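Local coordinates for protein diaminopimelate decarboxylase (Aquifex aeolicus, PDB 2P3E) that probably catalyses the pyridoxal-phosphate-dependent decarboxylation of meso-diaminopimelate to L-lysine, the last step of lysine biosynthesis by this route, and works as a homodimer, at residues B[34-39]-B[405-410]; B[315-320]-B[379-384]; B[185-190]-B[196-201]; B[136-141]-B[149-154]. All coordinates share one frame; numbering follows the deposited sequence.

Contact 1. Residues B[34-39]-B[405-410]; sequences TPLYVY and RKRENY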
loop_
_atom_site.group_PDB
_atom_site.type_symbol
_atom_site.label_atom_id
_atom_site.label_comp_id
_atom_site.label_asym_id
_atom_site.label_seq_id
_atom_site.Cartn_x
_atom_site.Cartn_y
_atom_site.Cartn_z
ATOM N N THR B 34 18.913 1.404 -6.913
ATOM C CA THR B 34 17.799 0.459 -6.770
ATOM C C THR B 34 17.094 0.727 -5.435
ATOM O O THR B 34 17.702 1.301 -4.534
ATOM C CB THR B 34 18.268 -1.034 -6.823
ATOM O OG1 THR B 34 19.311 -1.243 -5.863
ATOM C CG2 THR B 34 18.775 -1.412 -8.220
ATOM N N PRO B 35 15.803 0.333 -5.307
ATOM C CA PRO B 35 14.920 -0.225 -6.338
ATOM C C PRO B 35 14.706 0.741 -7.505
ATOM O O PRO B 35 14.727 1.959 -7.310
ATOM C CB PRO B 35 13.584 -0.439 -5.598
ATOM C CG PRO B 35 13.952 -0.469 -4.146
ATOM C CD PRO B 35 15.123 0.462 -4.001
ATOM N N LEU B 36 14.521 0.186 -8.701
ATOM C CA LEU B 36 14.334 0.965 -9.925
ATOM C C LEU B 36 13.234 0.361 -10.796
ATOM O O LEU B 36 13.296 -0.825 -11.168
ATOM C CB LEU B 36 15.649 1.013 -10.736
ATOM C CG LEU B 36 15.698 1.925 -11.970
ATOM C CD1 LEU B 36 15.541 3.382 -11.538
ATOM C CD2 LEU B 36 17.013 1.747 -12.769
ATOM N N TYR B 37 12.228 1.173 -11.117
ATOM C CA TYR B 37 11.240 0.793 -12.124
ATOM C C TYR B 37 11.708 1.248 -13.496
ATOM O O TYR B 37 11.985 2.435 -13.715
ATOM C CB TYR B 37 9.876 1.409 -11.812
ATOM C CG TYR B 37 9.007 0.564 -10.896
ATOM C CD1 TYR B 37 8.847 0.880 -9.539
ATOM C CD2 TYR B 37 8.340 -0.556 -11.393
ATOM C CE1 TYR B 37 8.014 0.088 -8.700
ATOM C CE2 TYR B 37 7.541 -1.350 -10.573
ATOM C CZ TYR B 37 7.382 -1.024 -9.234
ATOM O OH TYR B 37 6.558 -1.834 -8.467
ATOM N N VAL B 38 11.766 0.304 -14.428
ATOM C CA VAL B 38 12.239 0.588 -15.787
ATOM C C VAL B 38 11.133 0.245 -16.775
ATOM O O VAL B 38 10.599 -0.859 -16.722
ATOM C CB VAL B 38 13.522 -0.236 -16.113
ATOM C CG1 VAL B 38 14.034 0.094 -17.537
ATOM C CG2 VAL B 38 14.626 0.030 -15.072
ATOM N N TYR B 39 10.793 1.194 -17.662
ATOM C CA TYR B 39 9.737 1.008 -18.627
ATOM C C TYR B 39 10.260 1.055 -20.069
ATOM O O TYR B 39 11.175 1.830 -20.382
ATOM C CB TYR B 39 8.651 2.086 -18.452
ATOM C CG TYR B 39 8.011 2.107 -17.079
ATOM C CD1 TYR B 39 6.904 1.312 -16.788
ATOM C CD2 TYR B 39 8.531 2.907 -16.062
ATOM C CE1 TYR B 39 6.314 1.334 -15.506
ATOM C CE2 TYR B 39 7.935 2.950 -14.789
ATOM C CZ TYR B 39 6.852 2.163 -14.521
ATOM O OH TYR B 39 6.306 2.237 -13.256
ATOM N N ARG B 405 10.595 9.677 -13.095
ATOM C CA ARG B 405 10.313 10.012 -11.693
ATOM C C ARG B 405 11.601 9.930 -10.890
ATOM O O ARG B 405 12.247 8.889 -10.867
ATOM C CB ARG B 405 9.252 9.080 -11.079
ATOM C CG ARG B 405 8.751 9.597 -9.713
ATOM C CD ARG B 405 7.740 8.663 -9.044
ATOM N NE ARG B 405 7.449 9.147 -7.685
ATOM C CZ ARG B 405 6.382 9.865 -7.340
ATOM N NH1 ARG B 405 5.456 10.188 -8.234
ATOM N NH2 ARG B 405 6.220 10.222 -6.071
ATOM N N LYS B 406 11.978 11.033 -10.244
ATOM C CA LYS B 406 13.160 11.037 -9.372
ATOM C C LYS B 406 12.877 10.139 -8.173
ATOM O O LYS B 406 11.722 10.020 -7.732
ATOM C CB LYS B 406 13.474 12.445 -8.869
ATOM C CG LYS B 406 13.892 13.457 -9.981
ATOM C CD LYS B 406 14.065 14.889 -9.374
ATOM C CE LYS B 406 12.725 15.472 -8.872
ATOM N NZ LYS B 406 12.752 16.967 -8.631
ATOM N N ARG B 407 13.931 9.514 -7.662
ATOM C CA ARG B 407 13.849 8.822 -6.387
ATOM C C ARG B 407 13.487 9.832 -5.300
ATOM O O ARG B 407 14.044 10.936 -5.249
ATOM C CB ARG B 407 15.181 8.156 -6.059
ATOM C CG ARG B 407 15.153 7.208 -4.847
ATOM C CD ARG B 407 16.497 6.484 -4.696
ATOM N NE ARG B 407 16.830 5.793 -5.945
ATOM C CZ ARG B 407 16.332 4.612 -6.321
ATOM N NH1 ARG B 407 15.453 3.960 -5.543
ATOM N NH2 ARG B 407 16.676 4.103 -7.494
ATOM N N GLU B 408 12.553 9.444 -4.438
ATOM C CA GLU B 408 12.164 10.254 -3.289
ATOM C C GLU B 408 13.265 10.231 -2.237
ATOM O O GLU B 408 14.126 9.355 -2.246
ATOM C CB GLU B 408 10.859 9.700 -2.698
ATOM C CG GLU B 408 9.681 9.830 -3.656
ATOM C CD GLU B 408 8.485 8.983 -3.242
ATOM O OE1 GLU B 408 8.532 8.372 -2.159
ATOM O OE2 GLU B 408 7.490 8.974 -3.982
ATOM N N ASN B 409 13.220 11.202 -1.337
ATOM C CA ASN B 409 14.038 11.191 -0.142
ATOM C C ASN B 409 13.141 11.233 1.090
ATOM O O ASN B 409 11.926 11.329 0.960
ATOM C CB ASN B 409 15.054 12.345 -0.178
ATOM C CG ASN B 409 14.398 13.713 -0.323
ATOM O OD1 ASN B 409 13.227 13.929 0.029
ATOM N ND2 ASN B 409 15.175 14.663 -0.825
ATOM N N TYR B 410 13.729 11.123 2.284
ATOM C CA TYR B 410 12.944 11.119 3.527
ATOM C C TYR B 410 12.110 12.388 3.714
ATOM O O TYR B 410 10.971 12.324 4.205
ATOM C CB TYR B 410 13.858 10.925 4.743
ATOM C CG TYR B 410 14.772 9.721 4.655
ATOM C CD1 TYR B 410 14.321 8.502 4.119
ATOM C CD2 TYR B 410 16.073 9.784 5.145
ATOM C CE1 TYR B 410 15.174 7.396 4.038
ATOM C CE2 TYR B 410 16.924 8.684 5.081
ATOM C CZ TYR B 410 16.458 7.493 4.528
ATOM O OH TYR B 410 17.297 6.405 4.471
#
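Chi1 of Arg-407 (-171°) sets CG trans to its backbone nitrogen, and a bend at chi3 turns the guanidinium end-on to the carbonyl of Pro-35. Both terminal nitrogens donate to that one oxygen: NH1 of Arg-407 lies 2.8 Å from Pro-35 O, within the carbonyl plane, and NH2 of Arg-407 lies 2.9 Å from Pro-35 O, well above that plane. The two N-H...O angles, 145° and 138°, are bent, as a forked grip on a single acceptor requires, while the oxygen stays close to the guanidinium plane. Thr-34 O lies over one face of the group, 3.6 Å from Arg-407 NH1, and the Pro-35 ring, which follows a cis peptide bond, crosses the arginine at about a right angle. Arg-407 NH2 also donates to Phe-32 O, so the side chain links the C-terminal end of helix 25-32 to the residue just before strand 36-40. With an alanine here both bonds to Pro-35 O would go, and that carbonyl is likely to be left without these donors. The contact joins the residues leading into strand 36-40, which runs between strands 289-301 and 392-397 with helix 25-32 packed against it, to the loop from strand 400-405 into helix 410-414.

Contact 2. Residues B[315-320]-B[379-384]; sequences DLIRPS and FAMSSH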
loop_
_atom_site.group_PDB
_atom_site.type_symbol
_atom_site.label_atom_id
_atom_site.label_comp_id
_atom_site.label_asym_id
_atom_site.label_seq_id
_atom_site.Cartn_x
_atom_site.Cartn_y
_atom_site.Cartn_z
ATOM N N ASP B 315 7.298 -1.508 -2.568
ATOM C CA ASP B 315 7.589 -1.191 -3.984
ATOM C C ASP B 315 6.654 -1.933 -4.926
ATOM O O ASP B 315 6.156 -1.356 -5.898
ATOM C CB ASP B 315 9.043 -1.544 -4.329
ATOM C CG ASP B 315 10.052 -0.739 -3.511
ATOM O OD1 ASP B 315 10.122 0.504 -3.678
ATOM O OD2 ASP B 315 10.779 -1.356 -2.702
ATOM N N LEU B 316 6.425 -3.218 -4.634
ATOM C CA LEU B 316 5.551 -4.065 -5.446
ATOM C C LEU B 316 4.798 -4.954 -4.493
ATOM O O LEU B 316 5.380 -5.849 -3.865
ATOM C CB LEU B 316 6.364 -4.924 -6.440
ATOM C CG LEU B 316 5.596 -5.937 -7.320
ATOM C CD1 LEU B 316 4.509 -5.286 -8.170
ATOM C CD2 LEU B 316 6.559 -6.736 -8.217
ATOM N N ILE B 317 3.503 -4.689 -4.366
ATOM C CA ILE B 317 2.713 -5.315 -3.305
ATOM C C ILE B 317 2.036 -6.623 -3.739
ATOM O O ILE B 317 1.536 -7.366 -2.904
ATOM C CB ILE B 317 1.662 -4.305 -2.763
ATOM C CG1 ILE B 317 1.254 -4.656 -1.315
ATOM C CG2 ILE B 317 0.469 -4.183 -3.742
ATOM C CD1 ILE B 317 0.455 -3.498 -0.610
ATOM N N ARG B 318 2.002 -6.897 -5.046
ATOM C CA ARG B 318 1.157 -7.981 -5.573
ATOM C C ARG B 318 1.495 -9.379 -4.985
ATOM O O ARG B 318 0.569 -10.108 -4.602
ATOM C CB ARG B 318 1.151 -7.982 -7.109
ATOM C CG ARG B 318 0.653 -6.650 -7.731
ATOM C CD ARG B 318 0.451 -6.760 -9.246
ATOM N NE ARG B 318 -0.714 -7.581 -9.567
ATOM C CZ ARG B 318 -0.663 -8.810 -10.082
ATOM N NH1 ARG B 318 0.499 -9.389 -10.363
ATOM N NH2 ARG B 318 -1.789 -9.460 -10.335
ATOM N N PRO B 319 2.798 -9.774 -4.940
ATOM C CA PRO B 319 3.121 -11.073 -4.317
ATOM C C PRO B 319 2.594 -11.183 -2.875
ATOM O O PRO B 319 1.909 -12.154 -2.550
ATOM C CB PRO B 319 4.650 -11.103 -4.345
ATOM C CG PRO B 319 4.990 -10.277 -5.564
ATOM C CD PRO B 319 4.016 -9.141 -5.492
ATOM N N SER B 320 2.864 -10.168 -2.060
ATOM C CA SER B 320 2.485 -10.160 -0.643
ATOM C C SER B 320 0.982 -10.290 -0.419
ATOM O O SER B 320 0.538 -11.133 0.368
ATOM C CB SER B 320 2.984 -8.876 0.034
ATOM O OG SER B 320 2.657 -8.887 1.419
ATOM N N PHE B 379 4.167 0.370 -9.189
ATOM C CA PHE B 379 4.363 1.653 -8.539
ATOM C C PHE B 379 3.044 2.252 -8.036
ATOM O O PHE B 379 3.024 2.929 -7.009
ATOM C CB PHE B 379 5.066 2.682 -9.452
ATOM C CG PHE B 379 5.568 3.881 -8.692
ATOM C CD1 PHE B 379 6.866 3.901 -8.184
ATOM C CD2 PHE B 379 4.728 4.967 -8.437
ATOM C CE1 PHE B 379 7.341 5.011 -7.453
ATOM C CE2 PHE B 379 5.183 6.072 -7.684
ATOM C CZ PHE B 379 6.491 6.088 -7.193
ATOM N N ALA B 380 1.955 2.006 -8.752
ATOM C CA ALA B 380 0.642 2.558 -8.416
ATOM C C ALA B 380 0.203 2.237 -6.966
ATOM O O ALA B 380 -0.495 3.038 -6.336
ATOM C CB ALA B 380 -0.424 2.103 -9.435
ATOM N N MET B 381 0.639 1.086 -6.448
ATOM C CA MET B 381 0.279 0.654 -5.087
ATOM C C MET B 381 1.440 0.790 -4.090
ATOM O O MET B 381 1.334 0.354 -2.951
ATOM C CB MET B 381 -0.257 -0.787 -5.098
ATOM C CG MET B 381 -1.430 -0.988 -6.069
ATOM S SD MET B 381 -2.161 -2.655 -5.986
ATOM C CE MET B 381 -3.321 -2.450 -4.663
ATOM N N SER B 382 2.533 1.416 -4.532
ATOM C CA SER B 382 3.719 1.640 -3.708
ATOM C C SER B 382 3.468 2.669 -2.586
ATOM O O SER B 382 2.820 3.728 -2.797
ATOM C CB SER B 382 4.887 2.079 -4.610
ATOM O OG SER B 382 6.080 2.250 -3.877
ATOM N N SER B 383 3.959 2.340 -1.389
ATOM C CA SER B 383 3.716 3.160 -0.196
ATOM C C SER B 383 5.048 3.599 0.422
ATOM O O SER B 383 6.134 3.386 -0.163
ATOM C CB SER B 383 2.884 2.373 0.832
ATOM O OG SER B 383 3.691 1.354 1.425
ATOM N N HIS B 384 4.950 4.222 1.602
ATOM C CA HIS B 384 6.105 4.658 2.377
ATOM C C HIS B 384 6.264 3.877 3.670
ATOM O O HIS B 384 6.955 4.319 4.587
ATOM C CB HIS B 384 6.010 6.162 2.699
ATOM C CG HIS B 384 6.104 7.025 1.482
ATOM N ND1 HIS B 384 5.194 8.020 1.197
ATOM C CD2 HIS B 384 6.992 7.013 0.460
ATOM C CE1 HIS B 384 5.538 8.610 0.062
ATOM N NE2 HIS B 384 6.611 8.002 -0.414
HETATM O O HOH W 1 8.547 2.217 -5.341
#
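Ile-317 and Met-381 supply the apolar part of this buried contact. Their side chains cross at about a right angle, the CG2 methyl of Ile-317 resting 3.7 Å from Met-381 CB and 3.8 Å from Met-381 SD. Chi1 of Ile-317 (-155°) places that methyl between its backbone nitrogen and carbonyl carbon, facing the methionine. The polar part runs through one water, which donates to Asp-315 OD1 and to Ser-382 OG, 2.9 Å from each. The water thus bridges two side chains that each have a second polar partner: Asp-315 OD2 accepts from Gly-312 N, and Ser-382 OG is bonded to Asn-314 O. The serine side chain also packs on the aspartate backbone, Ser-382 OG lying 3.8 Å from Asp-315 CA. Within 379-384, Ser-382 N bonds to Phe-379 O at 2.9 Å, closing the 3-10 turn. Met-381 comes about 4 Å, side chain to side chain, from Tyr-322 and Tyr-377, which, like Arg-318, probably bind substrate, as in related enzymes. Ile-317 meets Ile-317 of the second subunit at the dimer interface, where helix 318-322 and the residues before it meet the 3-10 turn beside strand 36-40, whose Tyr-37 is touched by Leu-316 and Phe-379.

Contact 3. Residues B[185-190]-B[196-201]; sequences KEYEYA and LEIVGI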
loop_
_atom_site.group_PDB
_atom_site.type_symbol
_atom_site.label_atom_id
_atom_site.label_comp_id
_atom_site.label_asym_id
_atom_site.label_seq_id
_atom_site.Cartn_x
_atom_site.Cartn_y
_atom_site.Cartn_z
ATOM N N LYS B 185 -34.617 -0.406 -15.568
ATOM C CA LYS B 185 -35.294 0.411 -14.553
ATOM C C LYS B 185 -34.504 1.658 -14.173
ATOM O O LYS B 185 -35.085 2.723 -13.951
ATOM C CB LYS B 185 -35.604 -0.414 -13.296
ATOM C CG LYS B 185 -36.821 -1.338 -13.443
ATOM C CD LYS B 185 -37.170 -2.005 -12.114
ATOM C CE LYS B 185 -36.504 -3.382 -11.968
ATOM N NZ LYS B 185 -36.896 -4.037 -10.680
ATOM N N GLU B 186 -33.180 1.530 -14.101
ATOM C CA GLU B 186 -32.335 2.694 -13.876
ATOM C C GLU B 186 -32.285 3.645 -15.066
ATOM O O GLU B 186 -32.170 4.846 -14.872
ATOM C CB GLU B 186 -30.917 2.286 -13.438
ATOM C CG GLU B 186 -30.824 2.000 -11.941
ATOM C CD GLU B 186 -29.407 1.758 -11.476
ATOM O OE1 GLU B 186 -28.512 2.604 -11.736
ATOM O OE2 GLU B 186 -29.188 0.706 -10.835
ATOM N N TYR B 187 -32.342 3.110 -16.286
ATOM C CA TYR B 187 -32.372 3.945 -17.491
ATOM C C TYR B 187 -33.682 4.738 -17.568
ATOM O O TYR B 187 -33.689 5.926 -17.916
ATOM C CB TYR B 187 -32.178 3.099 -18.757
ATOM C CG TYR B 187 -30.722 2.853 -19.073
ATOM C CD1 TYR B 187 -30.097 1.661 -18.704
ATOM C CD2 TYR B 187 -29.963 3.829 -19.714
ATOM C CE1 TYR B 187 -28.749 1.443 -18.975
ATOM C CE2 TYR B 187 -28.609 3.622 -19.996
ATOM C CZ TYR B 187 -28.011 2.436 -19.614
ATOM O OH TYR B 187 -26.680 2.236 -19.889
ATOM N N GLU B 188 -34.776 4.072 -17.212
ATOM C CA GLU B 188 -36.082 4.733 -17.121
ATOM C C GLU B 188 -36.085 5.843 -16.072
ATOM O O GLU B 188 -36.569 6.939 -16.333
ATOM C CB GLU B 188 -37.194 3.713 -16.852
ATOM C CG GLU B 188 -37.519 2.812 -18.069
ATOM C CD GLU B 188 -38.079 3.587 -19.269
ATOM O OE1 GLU B 188 -38.496 4.761 -19.086
ATOM O OE2 GLU B 188 -38.105 3.016 -20.400
ATOM N N TYR B 189 -35.505 5.559 -14.910
ATOM C CA TYR B 189 -35.369 6.532 -13.843
ATOM C C TYR B 189 -34.524 7.730 -14.289
ATOM O O TYR B 189 -34.925 8.891 -14.106
ATOM C CB TYR B 189 -34.783 5.879 -12.584
ATOM C CG TYR B 189 -34.664 6.846 -11.422
ATOM C CD1 TYR B 189 -35.760 7.103 -10.592
ATOM C CD2 TYR B 189 -33.462 7.528 -11.165
ATOM C CE1 TYR B 189 -35.662 7.998 -9.536
ATOM C CE2 TYR B 189 -33.353 8.418 -10.112
ATOM C CZ TYR B 189 -34.465 8.657 -9.306
ATOM O OH TYR B 189 -34.384 9.547 -8.260
ATOM N N ALA B 190 -33.373 7.444 -14.901
ATOM C CA ALA B 190 -32.466 8.484 -15.372
ATOM C C ALA B 190 -33.052 9.368 -16.478
ATOM O O ALA B 190 -32.661 10.525 -16.616
ATOM C CB ALA B 190 -31.130 7.862 -15.828
ATOM N N LEU B 196 -29.349 15.289 -16.860
ATOM C CA LEU B 196 -28.552 14.160 -17.345
ATOM C C LEU B 196 -28.894 13.887 -18.784
ATOM O O LEU B 196 -30.041 14.044 -19.204
ATOM C CB LEU B 196 -28.822 12.891 -16.544
ATOM C CG LEU B 196 -28.615 12.933 -15.035
ATOM C CD1 LEU B 196 -28.846 11.542 -14.488
ATOM C CD2 LEU B 196 -27.217 13.483 -14.683
ATOM N N GLU B 197 -27.890 13.477 -19.538
ATOM C CA GLU B 197 -28.095 13.031 -20.895
ATOM C C GLU B 197 -27.608 11.581 -20.989
ATOM O O GLU B 197 -26.396 11.303 -20.863
ATOM C CB GLU B 197 -27.302 13.928 -21.834
ATOM C CG GLU B 197 -27.513 13.628 -23.300
ATOM C CD GLU B 197 -26.616 14.466 -24.184
ATOM O OE1 GLU B 197 -26.042 15.468 -23.676
ATOM O OE2 GLU B 197 -26.485 14.119 -25.384
ATOM N N ILE B 198 -28.551 10.666 -21.206
ATOM C CA ILE B 198 -28.235 9.239 -21.354
ATOM C C ILE B 198 -27.599 8.961 -22.706
ATOM O O ILE B 198 -28.253 9.120 -23.741
ATOM C CB ILE B 198 -29.506 8.378 -21.210
ATOM C CG1 ILE B 198 -30.104 8.574 -19.816
ATOM C CG2 ILE B 198 -29.198 6.897 -21.517
ATOM C CD1 ILE B 198 -31.542 8.059 -19.681
ATOM N N VAL B 199 -26.333 8.555 -22.704
ATOM C CA VAL B 199 -25.578 8.347 -23.955
ATOM C C VAL B 199 -24.912 6.969 -24.094
ATOM O O VAL B 199 -24.408 6.627 -25.169
ATOM C CB VAL B 199 -24.466 9.422 -24.191
ATOM C CG1 VAL B 199 -25.062 10.853 -24.276
ATOM C CG2 VAL B 199 -23.381 9.348 -23.119
ATOM N N GLY B 200 -24.883 6.195 -23.018
ATOM C CA GLY B 200 -24.116 4.963 -23.062
ATOM C C GLY B 200 -24.594 3.796 -22.241
ATOM O O GLY B 200 -25.546 3.899 -21.470
ATOM N N ILE B 201 -23.900 2.676 -22.434
ATOM C CA ILE B 201 -24.009 1.491 -21.584
ATOM C C ILE B 201 -22.578 1.092 -21.275
ATOM O O ILE B 201 -21.712 1.184 -22.148
ATOM C CB ILE B 201 -24.699 0.288 -22.307
ATOM C CG1 ILE B 201 -26.109 0.662 -22.779
ATOM C CG2 ILE B 201 -24.666 -0.985 -21.413
ATOM C CD1 ILE B 201 -26.716 -0.330 -23.761
#
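Tyr-187, Ile-198 and Ala-190 join helix 183-191 to strand 196-202, successive elements of the alpha/beta barrel that forms the pyridoxal-binding domain. The segment axes approach to 9.6 Å at 144°, an inclined antiparallel run of a barrel helix returning over the strand that follows it. Tyr-187 contributes most: its ring reaches along the strand and meets it edge-first, with Ile-198 CG2 and Gly-200 O both near the ring plane. Tyr-187 CD2 is 3.6 Å from Ile-198 CG2. Ile-198, with chi1 at -62°, splits its branches between two partners: CG2 goes to the tyrosine edge, while the longer arm carries CD1 against the helix backbone, 3.5 Å from Tyr-187 O and 3.9 Å from Ala-190 CB. The small Ala-190 thus receives the tip of the isoleucine. Ile-201 crosses the tyrosine at about a right angle, and Leu-229 of helix 214-231 also packs on the tyrosine. The phenol is buried but bonded twice, since it also pairs with Ile-153 N of the adjacent strand 149-156. A phenylalanine in its place would probably leave Ile-153 N and Gly-200 O without the hydroxyl that links the two strands here. That hydroxyl, Tyr-187 OH, donates to Gly-200 O over 2.6 Å, in the carbonyl plane and on a lone pair.

Contact 4. Residues B[136-141]-B[149-154]; sequences DVLNEI and ARIAIR
No flat group takes part where Leu-138 meets Ala-149 and Ile-151; the contact is aliphatic throughout. The leucine fork does the work. Its CD1 methyl packs on the branch methyl of the isoleucine, Leu-138 CD1 to Ile-151 CG2 being 3.7 Å, and its other methyl comes more loosely to the alanine, Leu-138 CD2 to Ala-149 CB being 4.3 Å. Leu-138 and Ile-151 slide past each other in opposite directions rather than meeting end to end. Ile-151 has chi1 at 66°, which leaves CG1 in the crowded position and turns CG2 out beside its backbone nitrogen to receive the leucine. Chi1 of Leu-138, -98°, is well off a staggered angle, which may reflect mild strain. Ala-149 and Ile-151 are two residues apart and both point from the strand toward the helix. Leu-138 also touches Phe-127 and Val-129 of strand 126-129 and Val-120 of helix 113-121, so it plugs the layer between helices and sheet. This is the packing of a beta-alpha-beta crossover, strand 126-129, helix 132-145, strand 149-156, the repeated unit of an alpha/beta barrel.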
loop_
_atom_site.group_PDB
_atom_site.type_symbol
_atom_site.label_atom_id
_atom_site.label_comp_id
_atom_site.label_asym_id
_atom_site.label_seq_id
_atom_site.Cartn_x
_atom_site.Cartn_y
_atom_site.Cartn_z
ATOM N N ASP B 136 -28.965 10.922 -8.951
ATOM C CA ASP B 136 -29.586 12.078 -8.296
ATOM C C ASP B 136 -28.555 13.166 -7.986
ATOM O O ASP B 136 -28.782 14.363 -8.253
ATOM C CB ASP B 136 -30.258 11.623 -6.996
ATOM C CG ASP B 136 -31.507 10.807 -7.237
ATOM O OD1 ASP B 136 -32.166 11.022 -8.265
ATOM O OD2 ASP B 136 -31.836 9.944 -6.394
ATOM N N VAL B 137 -27.419 12.732 -7.434
ATOM C CA VAL B 137 -26.294 13.616 -7.109
ATOM C C VAL B 137 -25.719 14.292 -8.343
ATOM O O VAL B 137 -25.571 15.523 -8.360
ATOM C CB VAL B 137 -25.176 12.865 -6.327
ATOM C CG1 VAL B 137 -23.934 13.755 -6.172
ATOM C CG2 VAL B 137 -25.688 12.405 -4.973
ATOM N N LEU B 138 -25.397 13.501 -9.377
ATOM C CA LEU B 138 -24.922 14.044 -10.648
ATOM C C LEU B 138 -25.916 15.019 -11.266
ATOM O O LEU B 138 -25.528 16.051 -11.826
ATOM C CB LEU B 138 -24.671 12.926 -11.665
ATOM C CG LEU B 138 -23.286 12.360 -11.921
ATOM C CD1 LEU B 138 -23.415 11.377 -13.088
ATOM C CD2 LEU B 138 -22.255 13.446 -12.233
ATOM N N ASN B 139 -27.196 14.669 -11.187
ATOM C CA ASN B 139 -28.256 15.527 -11.725
ATOM C C ASN B 139 -28.303 16.863 -10.961
ATOM O O ASN B 139 -28.433 17.930 -11.566
ATOM C CB ASN B 139 -29.604 14.809 -11.649
ATOM C CG ASN B 139 -30.734 15.601 -12.295
ATOM O OD1 ASN B 139 -30.698 15.906 -13.489
ATOM N ND2 ASN B 139 -31.749 15.928 -11.500
ATOM N N GLU B 140 -28.193 16.788 -9.637
ATOM C CA GLU B 140 -28.196 17.991 -8.791
ATOM C C GLU B 140 -27.014 18.902 -9.115
ATOM O O GLU B 140 -27.188 20.116 -9.295
ATOM C CB GLU B 140 -28.230 17.613 -7.304
ATOM C CG GLU B 140 -28.321 18.815 -6.336
ATOM C CD GLU B 140 -28.950 18.453 -4.988
ATOM O OE1 GLU B 140 -28.779 17.298 -4.522
ATOM N N ILE B 141 -25.823 18.304 -9.212
ATOM C CA ILE B 141 -24.571 19.008 -9.538
ATOM C C ILE B 141 -24.566 19.629 -10.934
ATOM O O ILE B 141 -24.145 20.786 -11.099
ATOM C CB ILE B 141 -23.334 18.084 -9.378
ATOM C CG1 ILE B 141 -23.070 17.811 -7.888
ATOM C CG2 ILE B 141 -22.115 18.695 -10.074
ATOM C CD1 ILE B 141 -22.174 16.606 -7.596
ATOM N N ALA B 149 -24.761 16.417 -17.608
ATOM C CA ALA B 149 -23.848 15.287 -17.379
ATOM C C ALA B 149 -24.268 14.130 -18.269
ATOM O O ALA B 149 -25.404 13.681 -18.202
ATOM C CB ALA B 149 -23.849 14.866 -15.914
ATOM N N ARG B 150 -23.346 13.660 -19.106
ATOM C CA ARG B 150 -23.596 12.521 -19.979
ATOM C C ARG B 150 -23.332 11.227 -19.214
ATOM O O ARG B 150 -22.278 11.074 -18.583
ATOM C CB ARG B 150 -22.711 12.597 -21.221
ATOM C CG ARG B 150 -23.184 13.577 -22.288
ATOM C CD ARG B 150 -22.080 13.788 -23.316
ATOM N NE ARG B 150 -20.930 14.425 -22.674
ATOM C CZ ARG B 150 -20.782 15.741 -22.537
ATOM N NH1 ARG B 150 -21.707 16.570 -23.015
ATOM N NH2 ARG B 150 -19.711 16.231 -21.920
ATOM N N ILE B 151 -24.282 10.300 -19.254
ATOM C CA ILE B 151 -24.181 9.086 -18.451
ATOM C C ILE B 151 -24.338 7.757 -19.213
ATOM O O ILE B 151 -24.988 7.669 -20.278
ATOM C CB ILE B 151 -25.196 9.090 -17.264
ATOM C CG1 ILE B 151 -26.627 9.041 -17.803
ATOM C CG2 ILE B 151 -24.965 10.305 -16.320
ATOM C CD1 ILE B 151 -27.612 8.383 -16.839
ATOM N N ALA B 152 -23.727 6.733 -18.620
ATOM C CA ALA B 152 -24.001 5.338 -18.918
ATOM C C ALA B 152 -24.284 4.661 -17.596
ATOM O O ALA B 152 -23.785 5.092 -16.554
ATOM C CB ALA B 152 -22.792 4.697 -19.571
ATOM N N ILE B 153 -25.060 3.583 -17.621
ATOM C CA ILE B 153 -25.200 2.750 -16.428
ATOM C C ILE B 153 -24.186 1.607 -16.522
ATOM O O ILE B 153 -24.058 0.967 -17.580
ATOM C CB ILE B 153 -26.654 2.177 -16.258
ATOM C CG1 ILE B 153 -27.697 3.308 -16.140
ATOM C CG2 ILE B 153 -26.746 1.228 -15.038
ATOM C CD1 ILE B 153 -27.445 4.275 -15.026
ATOM N N ARG B 154 -23.468 1.360 -15.421
ATOM C CA ARG B 154 -22.621 0.182 -15.359
ATOM C C ARG B 154 -23.462 -1.060 -15.101
ATOM O O ARG B 154 -24.079 -1.183 -14.039
ATOM C CB ARG B 154 -21.536 0.271 -14.287
ATOM C CG ARG B 154 -20.599 -0.941 -14.435
ATOM C CD ARG B 154 -19.623 -1.052 -13.316
ATOM N NE ARG B 154 -18.782 -2.254 -13.415
ATOM C CZ ARG B 154 -17.580 -2.350 -12.851
ATOM N NH1 ARG B 154 -17.085 -1.323 -12.165
ATOM N NH2 ARG B 154 -16.871 -3.464 -12.968
#

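In the fold
Along the chain contact 4 closes first, then contact 3, then contact 2, all inside the long loop closed by contact 1. Contacts 3 and 4, centres about 8 Å apart, share the parallel barrel sheet, where strands 149-156 and 196-202 are neighbours; Tyr-189 OH and Asp-136 OD1 link their helices at 2.7 Å. Contacts 1 and 2, centres about 13 Å apart, lie at the other end of the molecule and both touch the second subunit; Tyr-37 OH meets Asp-315 O at 2.6 Å. Contacts 1 and 3 have centres about 44 Å apart. The first pair builds the barrel that in relatives carries pyridoxal phosphate, the second the mixed-sheet domain, contact 2 beside probable substrate-binding residues.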